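Local coordinates for protein D-alanyl-D-alanine carboxypeptidase DacB2 (Mycobacterium tuberculosis H37Rv, PDB 4RYE) that shows D,D-carboxypeptidase activity in vitro and probably trims the terminal D-Ala-D-Ala end of peptidoglycan stem peptides in mycobacterial cell-wall biogenesis, at residues Thr22-Asp27 / Asp157-Phe162; Asp195-Arg200 / Lys217-Ala222; Ile232-Gly237 / Ala251-Trp256. One frame throughout, in Å; residues are numbered along the deposited sequence.

Contact 1. Residues Thr22-Asp27 / Asp157-Phe162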
# COMPACT_ATOMS: atom_id res chain seq x y z
N THR A 22 15.61 0.29 -0.74
CA THR A 22 15.30 1.46 0.09
C THR A 22 14.22 1.09 1.07
O THR A 22 13.39 0.24 0.78
CB THR A 22 14.80 2.68 -0.73
OG1 THR A 22 13.42 2.49 -1.06
CG2 THR A 22 15.65 2.90 -2.00
N TRP A 23 14.21 1.73 2.23
CA TRP A 23 13.20 1.45 3.24
C TRP A 23 13.23 2.54 4.30
O TRP A 23 14.16 3.35 4.35
CB TRP A 23 13.39 0.05 3.87
CG TRP A 23 14.80 -0.22 4.36
CD1 TRP A 23 15.78 -0.92 3.70
CD2 TRP A 23 15.38 0.18 5.61
NE1 TRP A 23 16.93 -0.95 4.46
CE2 TRP A 23 16.71 -0.28 5.63
CE3 TRP A 23 14.90 0.90 6.71
CZ2 TRP A 23 17.56 -0.06 6.72
CZ3 TRP A 23 15.75 1.13 7.78
CH2 TRP A 23 17.06 0.66 7.78
N ILE A 24 12.19 2.57 5.14
CA ILE A 24 12.11 3.56 6.22
C ILE A 24 11.30 2.94 7.35
O ILE A 24 10.47 2.09 7.10
CB ILE A 24 11.46 4.89 5.73
CG1 ILE A 24 11.61 6.01 6.76
CG2 ILE A 24 9.99 4.69 5.34
CD1 ILE A 24 11.18 7.39 6.24
N VAL A 25 11.59 3.33 8.58
CA VAL A 25 10.82 2.91 9.74
C VAL A 25 10.43 4.17 10.48
O VAL A 25 11.30 4.97 10.85
CB VAL A 25 11.63 2.02 10.71
CG1 VAL A 25 10.75 1.58 11.89
CG2 VAL A 25 12.18 0.79 9.99
N ALA A 26 9.14 4.39 10.65
CA ALA A 26 8.66 5.63 11.26
C ALA A 26 7.58 5.31 12.29
O ALA A 26 7.03 4.20 12.31
CB ALA A 26 8.16 6.61 10.19
N ASP A 27 7.30 6.29 13.15
CA ASP A 27 6.28 6.15 14.18
C ASP A 27 4.99 6.71 13.58
O ASP A 27 4.95 7.86 13.15
CB ASP A 27 6.70 6.92 15.43
CG ASP A 27 5.71 6.79 16.59
OD1 ASP A 27 4.50 7.03 16.40
OD2 ASP A 27 6.16 6.48 17.71
N ASP A 157 7.59 8.94 1.20
CA ASP A 157 6.24 9.27 0.76
C ASP A 157 5.24 8.13 0.99
O ASP A 157 4.07 8.38 1.30
CB ASP A 157 6.20 9.67 -0.72
CG ASP A 157 6.74 11.06 -0.96
OD1 ASP A 157 7.35 11.63 -0.04
OD2 ASP A 157 6.56 11.58 -2.09
N LEU A 158 5.67 6.88 0.80
CA LEU A 158 4.76 5.76 1.02
C LEU A 158 4.23 5.72 2.46
O LEU A 158 3.04 5.49 2.66
CB LEU A 158 5.41 4.41 0.62
CG LEU A 158 5.60 4.18 -0.88
CD1 LEU A 158 6.22 2.79 -1.13
CD2 LEU A 158 4.27 4.30 -1.61
N VAL A 159 5.09 5.93 3.45
CA VAL A 159 4.61 5.90 4.84
C VAL A 159 3.78 7.14 5.16
O VAL A 159 2.88 7.08 5.98
CB VAL A 159 5.74 5.68 5.89
CG1 VAL A 159 6.45 4.35 5.64
CG2 VAL A 159 6.75 6.83 5.94
N VAL A 160 4.08 8.25 4.50
CA VAL A 160 3.26 9.45 4.66
C VAL A 160 1.86 9.17 4.13
O VAL A 160 0.85 9.53 4.76
CB VAL A 160 3.91 10.65 3.93
CG1 VAL A 160 2.92 11.82 3.82
CG2 VAL A 160 5.20 11.08 4.67
N ILE A 161 1.79 8.51 2.99
CA ILE A 161 0.49 8.19 2.40
C ILE A 161 -0.23 7.14 3.24
O ILE A 161 -1.43 7.27 3.50
CB ILE A 161 0.67 7.71 0.93
CG1 ILE A 161 0.99 8.90 0.03
CG2 ILE A 161 -0.58 6.99 0.43
CD1 ILE A 161 1.71 8.56 -1.27
N PHE A 162 0.49 6.12 3.69
CA PHE A 162 -0.13 5.08 4.50
C PHE A 162 -0.63 5.59 5.85
O PHE A 162 -1.63 5.11 6.40
CB PHE A 162 0.84 3.93 4.74
CG PHE A 162 0.16 2.64 5.04
CD1 PHE A 162 -0.40 1.88 4.03
CD2 PHE A 162 0.06 2.17 6.35
CE1 PHE A 162 -1.04 0.68 4.30
CE2 PHE A 162 -0.58 0.97 6.63
CZ PHE A 162 -1.13 0.22 5.60
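V159 pushes both of its methyl groups against the CG2 branch of I24, and this overlap makes up most of the contact between the strand T22-D27 and the helical turn D157-F162. The nearer pair is CG1 of V159 and CG2 of I24, 3.6 Å apart. CG2 of V159 stands 3.9 Å from the same CG2 of I24, so a single methyl on the strand faces the fork of the valine. The two side chains meet at a slant, neither alongside each other nor end on.

The torsions account for this pairing. In I24, CG1 is anti to the backbone N (chi1 -169°), which leaves CG2 as the branch presented to V159. In V159, CG1 is anti to the carbonyl carbon (chi1 -59°), and the two methyls then straddle the approach to I24. Two residues further along the strand, on the same face, A26 adds a lighter touch: its CB is 4.5 Å from CG2 of V159. Although A26 and V159 have the closest CA atoms, at 7.6 Å, the small alanine covers much less surface than I24.

V159 also rests on A233 of the adjacent strand 228-237, so the helix 155-166 lies across more than one strand of the sheet. W23 and V25, on the other face of the strand, touch L253 of the helix 246-259.

Only about 110 Å² is buried, summed over both sides, and all three touching residues are inside the protein. No hydrogen bond joins the segments, and every approach across the contact is carbon to carbon. With no directional bond to fix its orientation, the contact rests on dispersion, the shape of the methyl groups and the exclusion of water.

Contact 2. Residues Asp195-Arg200 / Lys217-Ala222; sequences DELLQR and KTFVGA
F219 reaches from its strand toward D195 and L197, and its outer ring atoms make the contact. CB leaves the backbone in the direction of the segment D195-R200, and CG is anti to the backbone N (chi1 175°), which carries the ring on to these two residues. On one flank, CE1 faces OD1 of D195 at 4.1 Å; this oxygen lies at the ring edge, near the ring plane, with the carboxylate plane turned 60° from that of the ring. At the tip, CZ is 3.6 Å from CD2 of L197, the nearest approach of the two segments. On the other flank, CE2 lies 4.0 Å from the same CD2 methyl, which comes in obliquely to the ring.

The carboxylate oxygen beside CE1 has a second task. OD1 of D195 accepts from the backbone N of L197, at 3.1 Å and with an N-H...O angle of 140°, a capping bond at the turn that leads into the helix. The amide meets this oxygen from above the carboxylate plane. The two residues that touch the ring are thus also bonded to each other. The buried oxygen is satisfied by that amide, while the ring offers it a C-H edge.

The side chain of F219 is about 10 Å from that of S47, the probable acylated serine, and that of D195 about 10 Å from that of S102, an active-site residue by similarity. The strand 218-225 runs between 204-212 and 228-237 in the antiparallel sheet. On the F219 face, the helix 246-259 adds Y246 against F219, W247 against D195 and F254 against L197; V220 and A222 instead meet F162 of the helix 155-166.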
# COMPACT_ATOMS: atom_id res chain seq x y z
N ASP A 195 -2.08 -10.12 2.41
CA ASP A 195 -1.04 -9.58 3.29
C ASP A 195 -0.71 -10.58 4.39
O ASP A 195 -1.39 -10.65 5.42
CB ASP A 195 -1.52 -8.26 3.90
CG ASP A 195 -0.51 -7.64 4.87
OD1 ASP A 195 0.65 -8.11 4.94
OD2 ASP A 195 -0.88 -6.66 5.54
N GLU A 196 0.36 -11.34 4.18
CA GLU A 196 0.75 -12.41 5.10
C GLU A 196 1.31 -11.88 6.42
O GLU A 196 1.44 -12.62 7.39
CB GLU A 196 1.76 -13.33 4.42
CG GLU A 196 1.23 -13.96 3.15
CD GLU A 196 1.98 -15.21 2.76
OE1 GLU A 196 3.00 -15.52 3.42
OE2 GLU A 196 1.55 -15.89 1.81
N LEU A 197 1.64 -10.60 6.46
CA LEU A 197 2.10 -10.01 7.70
C LEU A 197 1.01 -10.13 8.78
O LEU A 197 1.31 -10.33 9.95
CB LEU A 197 2.55 -8.56 7.49
CG LEU A 197 3.75 -8.10 8.32
CD1 LEU A 197 4.94 -9.02 8.12
CD2 LEU A 197 4.13 -6.67 8.00
N LEU A 198 -0.26 -10.04 8.37
CA LEU A 198 -1.37 -10.16 9.32
C LEU A 198 -1.33 -11.50 10.04
O LEU A 198 -1.61 -11.59 11.23
CB LEU A 198 -2.71 -10.00 8.61
CG LEU A 198 -2.94 -8.61 8.01
CD1 LEU A 198 -4.28 -8.55 7.33
CD2 LEU A 198 -2.84 -7.54 9.10
N GLN A 199 -0.97 -12.54 9.29
CA GLN A 199 -0.94 -13.89 9.83
C GLN A 199 0.37 -14.24 10.53
O GLN A 199 0.39 -15.07 11.44
CB GLN A 199 -1.22 -14.91 8.71
CG GLN A 199 -2.56 -14.69 8.01
CD GLN A 199 -2.63 -15.36 6.65
OE1 GLN A 199 -1.79 -15.12 5.79
NE2 GLN A 199 -3.63 -16.20 6.46
N ARG A 200 1.47 -13.63 10.11
CA ARG A 200 2.78 -14.05 10.62
C ARG A 200 3.31 -13.18 11.75
O ARG A 200 4.19 -13.60 12.51
CB ARG A 200 3.81 -14.04 9.49
CG ARG A 200 3.53 -15.03 8.38
CD ARG A 200 4.21 -14.56 7.11
NE ARG A 200 4.03 -15.49 6.00
CZ ARG A 200 4.94 -16.40 5.66
NH1 ARG A 200 6.08 -16.47 6.34
NH2 ARG A 200 4.72 -17.22 4.64
N LYS A 217 10.05 -5.57 -5.96
CA LYS A 217 9.08 -5.75 -4.87
C LYS A 217 8.91 -4.50 -4.04
O LYS A 217 9.90 -3.86 -3.67
CB LYS A 217 9.48 -6.91 -3.94
CG LYS A 217 9.72 -8.23 -4.66
CD LYS A 217 9.77 -9.39 -3.67
CE LYS A 217 8.45 -9.49 -2.94
NZ LYS A 217 8.29 -10.74 -2.18
N THR A 218 7.67 -4.14 -3.74
CA THR A 218 7.41 -3.02 -2.84
C THR A 218 6.47 -3.43 -1.71
O THR A 218 5.72 -4.40 -1.82
CB THR A 218 6.81 -1.81 -3.59
OG1 THR A 218 5.58 -2.20 -4.21
CG2 THR A 218 7.78 -1.29 -4.66
N PHE A 219 6.49 -2.68 -0.62
CA PHE A 219 5.61 -2.95 0.49
C PHE A 219 5.53 -1.72 1.37
O PHE A 219 6.52 -1.01 1.55
CB PHE A 219 6.10 -4.15 1.32
CG PHE A 219 5.28 -4.40 2.56
CD1 PHE A 219 4.07 -5.08 2.48
CD2 PHE A 219 5.71 -3.96 3.80
CE1 PHE A 219 3.31 -5.32 3.62
CE2 PHE A 219 4.95 -4.18 4.95
CZ PHE A 219 3.75 -4.87 4.85
N VAL A 220 4.33 -1.48 1.90
CA VAL A 220 4.13 -0.47 2.92
C VAL A 220 3.16 -1.08 3.93
O VAL A 220 2.26 -1.82 3.56
CB VAL A 220 3.58 0.86 2.34
CG1 VAL A 220 2.20 0.65 1.67
CG2 VAL A 220 3.50 1.92 3.42
N GLY A 221 3.37 -0.82 5.21
CA GLY A 221 2.46 -1.38 6.20
C GLY A 221 2.72 -0.90 7.61
O GLY A 221 3.66 -0.14 7.85
N ALA A 222 1.90 -1.36 8.54
CA ALA A 222 2.00 -0.86 9.91
C ALA A 222 1.74 -1.95 10.94
O ALA A 222 1.10 -2.95 10.65
CB ALA A 222 1.05 0.30 10.11

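Contact 3. Residues Ile232-Gly237 / Ala251-Trp256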
# COMPACT_ATOMS: atom_id res chain seq x y z
N ILE A 232 6.19 1.15 8.11
CA ILE A 232 7.41 0.95 7.33
C ILE A 232 7.07 0.91 5.87
O ILE A 232 5.92 0.66 5.49
CB ILE A 232 8.13 -0.37 7.69
CG1 ILE A 232 7.28 -1.57 7.29
CG2 ILE A 232 8.49 -0.41 9.17
CD1 ILE A 232 7.98 -2.92 7.45
N ALA A 233 8.07 1.16 5.04
CA ALA A 233 7.95 0.94 3.60
C ALA A 233 9.26 0.38 3.09
O ALA A 233 10.32 0.66 3.65
CB ALA A 233 7.58 2.23 2.87
N MSE A 234 9.18 -0.43 2.05
CA MSE A 234 10.34 -1.08 1.49
C MSE A 234 10.15 -1.06 -0.02
O MSE A 234 9.07 -1.36 -0.51
CB MSE A 234 10.41 -2.53 1.99
CG MSE A 234 10.69 -2.63 3.48
SE MSE A 234 10.08 -4.33 4.24
CE MSE A 234 10.91 -5.56 2.98
N MSE A 235 11.19 -0.67 -0.76
CA MSE A 235 11.05 -0.57 -2.21
C MSE A 235 12.20 -1.24 -2.95
O MSE A 235 13.29 -1.45 -2.40
CB MSE A 235 10.98 0.89 -2.67
CG MSE A 235 9.99 1.77 -1.94
SE MSE A 235 9.80 3.48 -2.90
CE MSE A 235 8.59 2.89 -4.33
N TYR A 236 11.94 -1.56 -4.22
CA TYR A 236 12.97 -1.95 -5.16
C TYR A 236 13.82 -3.14 -4.70
O TYR A 236 15.05 -3.09 -4.74
CB TYR A 236 13.87 -0.75 -5.48
CG TYR A 236 14.54 -0.86 -6.82
CD1 TYR A 236 13.78 -0.92 -7.98
CD2 TYR A 236 15.92 -0.91 -6.93
CE1 TYR A 236 14.39 -1.02 -9.22
CE2 TYR A 236 16.53 -1.02 -8.16
CZ TYR A 236 15.76 -1.07 -9.30
OH TYR A 236 16.36 -1.18 -10.54
N GLY A 237 13.15 -4.21 -4.29
CA GLY A 237 13.87 -5.35 -3.75
C GLY A 237 13.59 -6.65 -4.46
O GLY A 237 12.53 -6.83 -5.06
N ALA A 251 9.26 -8.04 9.24
CA ALA A 251 9.18 -8.42 10.64
C ALA A 251 10.46 -7.98 11.36
O ALA A 251 10.43 -7.55 12.51
CB ALA A 251 8.96 -9.92 10.77
N THR A 252 11.59 -8.11 10.67
CA THR A 252 12.87 -7.68 11.23
C THR A 252 12.89 -6.17 11.51
O THR A 252 13.37 -5.73 12.56
CB THR A 252 14.04 -8.08 10.30
OG1 THR A 252 14.25 -9.49 10.41
CG2 THR A 252 15.32 -7.36 10.68
N LEU A 253 12.35 -5.37 10.59
CA LEU A 253 12.30 -3.92 10.78
C LEU A 253 11.35 -3.50 11.89
O LEU A 253 11.69 -2.64 12.70
CB LEU A 253 11.94 -3.21 9.47
CG LEU A 253 13.07 -3.14 8.46
CD1 LEU A 253 12.59 -2.52 7.16
CD2 LEU A 253 14.27 -2.36 9.03
N PHE A 254 10.18 -4.12 11.94
CA PHE A 254 9.23 -3.86 13.02
C PHE A 254 9.83 -4.24 14.38
O PHE A 254 9.78 -3.44 15.33
CB PHE A 254 7.91 -4.62 12.79
CG PHE A 254 6.96 -3.93 11.83
CD1 PHE A 254 6.64 -2.58 11.97
CD2 PHE A 254 6.37 -4.65 10.79
CE1 PHE A 254 5.75 -1.96 11.08
CE2 PHE A 254 5.49 -4.04 9.91
CZ PHE A 254 5.17 -2.69 10.05
N ASP A 255 10.39 -5.45 14.47
CA ASP A 255 11.04 -5.91 15.70
C ASP A 255 12.13 -4.92 16.13
O ASP A 255 12.22 -4.56 17.31
CB ASP A 255 11.71 -7.28 15.50
CG ASP A 255 10.73 -8.45 15.59
OD1 ASP A 255 9.55 -8.24 15.92
OD2 ASP A 255 11.17 -9.60 15.33
N TRP A 256 12.98 -4.53 15.19
CA TRP A 256 14.04 -3.57 15.49
C TRP A 256 13.46 -2.25 16.01
O TRP A 256 13.96 -1.69 16.98
CB TRP A 256 14.92 -3.33 14.26
CG TRP A 256 16.02 -2.33 14.53
CD1 TRP A 256 17.29 -2.59 14.97
CD2 TRP A 256 15.94 -0.91 14.37
NE1 TRP A 256 17.99 -1.42 15.10
CE2 TRP A 256 17.18 -0.37 14.74
CE3 TRP A 256 14.92 -0.04 13.96
CZ2 TRP A 256 17.44 1.01 14.71
CZ3 TRP A 256 15.18 1.33 13.93
CH2 TRP A 256 16.43 1.83 14.30
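I232 lies across one face of the F254 ring, with three of its carbons shaping the surface on which the aromatic rests. CD1 stands over the face, offset toward the rim, 4.0 Å from the ring centroid and 24° off the ring normal, a CH-pi contact. CG1 and CG2 are on the same side of the plane. CG1 comes to 3.7 Å of CZ of F254, and CG2 to 3.7 Å of CE1 of F254, so the branched chain lies along the outer rim of the ring, from CE1 through CZ to CE2.

The orientation of I232 sets up this fit. With chi1 at 66°, CG1 falls between the backbone N and the carbonyl carbon, and the extended chain takes CD1 onward over the ring. The bond from CA to CB in F254 does not aim at the strand, yet the ring swings back to meet it.

CD1 of I232 is the main bump: it sits in the corner formed by the F254 face and CB of L253, the latter 4.5 Å away. CD1 of L253 is a second bump, set against CG of the selenomethionine M234 at 4.1 Å. The total of 220 Å² is buried without any hydrogen bond between the segments.

The axes of strand 232-235 and helix 251-256 come within 9.7 Å, their N-to-C directions 145° apart, nearer antiparallel than perpendicular. Strand 228-237 lies between 218-225 and 22-27 in the sheet; the helix 246-259 packs on the face bearing I232 and M234, and A233 touches the helix 155-166 on the other.

Along the chain the three contacts follow in series, and all join helical segments to one antiparallel sheet. Their centres are close: about 13 Å between contacts 1 and 2, 10 Å between 1 and 3, and 9 Å between 2 and 3. Strand 228-237 of contact 3 lies between strand 22-27 of contact 1 and strand 218-225 of contact 2, with backbone hydrogen bonds to both. Contact 1 brings the helix 155-166 to one face, whereas contacts 2 and 3 share the other, where their helices also touch each other. This sheet covered by helices on both faces is consistent with the beta-lactamase clan. Only contact 2 comes within about 10 Å of the probable active-site serines; the other two are packing of the same sheet.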